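Local coordinates for cytosol aminopeptidase (Coxiella burnetii, PDB 3IJ3), which probably acts as a manganese-dependent cytosol aminopeptidase of the peptidase M17 family, removing residues from the N-termini of peptides, at residues A[60-65]-A[76-81]. Residues are numbered along the deposited sequence; the frame is centred on the assembly and turned at random.
Sequences QQWVKA and CSIPES
Trp62 carries most of this contact, laying its indole against Cys76, Ser77, Ile78 and Pro79 of the strand. With chi1 at 176°, the ring swings off the helix, pointing away from the backbone N, to reach the strand. Pro79 CD sits over one face of the five-membered ring, 3.6 Å from Trp62 CD1, in a CH-pi contact almost along the ring normal. Trp62 NE1 donates a hydrogen bond to Ser77 O at 2.8 Å. The bond is of normal length but bent, with an N-H...O angle of 131°, and the oxygen lies well out of the ring plane. It gives the buried indole N-H a partner and helps fix the ring's rotation. Cys76 SG approaches the same ring obliquely, 3.8 Å from Trp62 NE1, as a sulfur-aromatic contact.

Val63 packs more loosely. One branch does the touching: Val63 CG2 lies 4.0 Å from Ile78 CD1 and 4.1 Å from Cys76 SG. Leu52 and Trp51 of helix 48-52 cover this side, touching Val63 and Ile78 respectively. The far side of the helix, with Gln61 and Lys64, faces solvent. Trp62 also meets Trp62 of a second subunit, and each Trp62 packs on the other subunit's Pro79, so the contact continues into the subunit interface.

Helix 60-65 runs roughly antiparallel to strand 76-79, at 150°. Strand 75-79 pairs with strand 85-91 at the edge of the mixed sheet, giving the helix-on-sheet packing of an alpha/beta fold in the M17 N-terminal domain.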
loop_
_atom_site.group_PDB
_atom_site.type_symbol
_atom_site.label_atom_id
_atom_site.label_comp_id
_atom_site.label_asym_id
_atom_site.label_seq_id
_atom_site.Cartn_x
_atom_site.Cartn_y
_atom_site.Cartn_z
ATOM N N GLN A 60 20.216 -25.595 52.570
ATOM C CA GLN A 60 21.125 -24.492 52.267
ATOM C C GLN A 60 22.026 -24.844 51.073
ATOM O O GLN A 60 22.201 -24.020 50.167
ATOM C CB GLN A 60 21.961 -24.082 53.487
ATOM C CG GLN A 60 21.119 -23.629 54.687
ATOM C CD GLN A 60 21.936 -22.936 55.765
ATOM O OE1 GLN A 60 22.776 -22.095 55.457
ATOM N NE2 GLN A 60 21.661 -23.251 57.034
ATOM N N GLN A 61 22.579 -26.056 51.053
ATOM C CA GLN A 61 23.449 -26.477 49.928
ATOM C C GLN A 61 22.695 -26.511 48.603
ATOM O O GLN A 61 23.208 -26.062 47.549
ATOM C CB GLN A 61 24.013 -27.882 50.167
ATOM C CG GLN A 61 24.952 -28.023 51.385
ATOM C CD GLN A 61 26.340 -27.434 51.156
ATOM O OE1 GLN A 61 26.632 -26.836 50.097
ATOM N NE2 GLN A 61 27.219 -27.608 52.158
ATOM N N TRP A 62 21.474 -27.043 48.646
ATOM C CA TRP A 62 20.680 -27.184 47.420
ATOM C C TRP A 62 20.278 -25.848 46.813
ATOM O O TRP A 62 20.409 -25.657 45.601
ATOM C CB TRP A 62 19.451 -28.067 47.639
ATOM C CG TRP A 62 18.581 -28.147 46.449
ATOM C CD1 TRP A 62 17.404 -27.486 46.240
ATOM C CD2 TRP A 62 18.831 -28.902 45.264
ATOM N NE1 TRP A 62 16.898 -27.801 45.000
ATOM C CE2 TRP A 62 17.747 -28.684 44.389
ATOM C CE3 TRP A 62 19.860 -29.744 44.860
ATOM C CZ2 TRP A 62 17.682 -29.263 43.121
ATOM C CZ3 TRP A 62 19.778 -30.343 43.602
ATOM C CH2 TRP A 62 18.695 -30.100 42.761
ATOM N N VAL A 63 19.773 -24.936 47.631
ATOM C CA VAL A 63 19.365 -23.634 47.123
ATOM C C VAL A 63 20.566 -22.920 46.493
ATOM O O VAL A 63 20.435 -22.310 45.432
ATOM C CB VAL A 63 18.669 -22.779 48.199
ATOM C CG1 VAL A 63 18.323 -21.406 47.646
ATOM C CG2 VAL A 63 17.391 -23.496 48.717
ATOM N N LYS A 64 21.730 -23.012 47.135
ATOM C CA LYS A 64 22.958 -22.424 46.580
ATOM C C LYS A 64 23.381 -23.162 45.290
ATOM O O LYS A 64 23.647 -22.528 44.262
ATOM C CB LYS A 64 24.072 -22.461 47.609
ATOM C CG LYS A 64 25.398 -21.887 47.123
ATOM C CD LYS A 64 26.439 -21.882 48.225
ATOM C CE LYS A 64 27.772 -21.314 47.731
ATOM N NZ LYS A 64 28.809 -21.366 48.801
ATOM N N ALA A 65 23.373 -24.493 45.325
ATOM C CA ALA A 65 23.753 -25.297 44.150
ATOM C C ALA A 65 22.820 -25.115 42.941
ATOM O O ALA A 65 23.245 -25.259 41.803
ATOM C CB ALA A 65 23.819 -26.764 44.517
ATOM N N CYS A 76 12.439 -22.782 42.897
ATOM C CA CYS A 76 13.429 -23.701 43.428
ATOM C C CYS A 76 12.654 -24.818 44.116
ATOM O O CYS A 76 12.004 -24.582 45.139
ATOM C CB CYS A 76 14.393 -23.022 44.404
ATOM S SG CYS A 76 15.702 -24.158 45.006
ATOM N N SER A 77 12.662 -26.012 43.506
ATOM C CA SER A 77 12.043 -27.202 44.090
ATOM C C SER A 77 13.071 -27.826 45.024
ATOM O O SER A 77 14.158 -28.216 44.579
ATOM C CB SER A 77 11.639 -28.183 42.983
ATOM O OG SER A 77 10.704 -27.567 42.117
ATOM N N ILE A 78 12.750 -27.883 46.307
ATOM C CA ILE A 78 13.664 -28.372 47.344
ATOM C C ILE A 78 13.334 -29.794 47.768
ATOM O O ILE A 78 12.217 -30.075 48.165
ATOM C CB ILE A 78 13.595 -27.481 48.587
ATOM C CG1 ILE A 78 13.962 -26.033 48.218
ATOM C CG2 ILE A 78 14.508 -28.015 49.707
ATOM C CD1 ILE A 78 13.702 -25.056 49.312
ATOM N N PRO A 79 14.324 -30.697 47.706
ATOM C CA PRO A 79 14.040 -32.081 48.113
ATOM C C PRO A 79 14.050 -32.367 49.599
ATOM O O PRO A 79 14.716 -31.669 50.395
ATOM C CB PRO A 79 15.177 -32.873 47.441
ATOM C CG PRO A 79 16.330 -31.900 47.408
ATOM C CD PRO A 79 15.668 -30.550 47.111
ATOM N N GLU A 80 13.273 -33.378 49.981
ATOM C CA GLU A 80 13.286 -33.918 51.321
ATOM C C GLU A 80 14.510 -34.836 51.269
ATOM O O GLU A 80 15.042 -35.042 50.186
ATOM C CB GLU A 80 12.064 -34.787 51.581
ATOM C CG GLU A 80 10.729 -34.053 51.722
ATOM C CD GLU A 80 10.580 -33.337 53.057
ATOM O OE1 GLU A 80 11.586 -33.222 53.801
ATOM O OE2 GLU A 80 9.442 -32.890 53.361
ATOM N N SER A 81 14.923 -35.403 52.401
ATOM C CA SER A 81 16.071 -36.350 52.420
ATOM C C SER A 81 15.721 -37.631 51.650
ATOM O O SER A 81 16.608 -38.374 51.227
ATOM C CB SER A 81 16.516 -36.689 53.848
ATOM O OG SER A 81 15.603 -37.553 54.516
#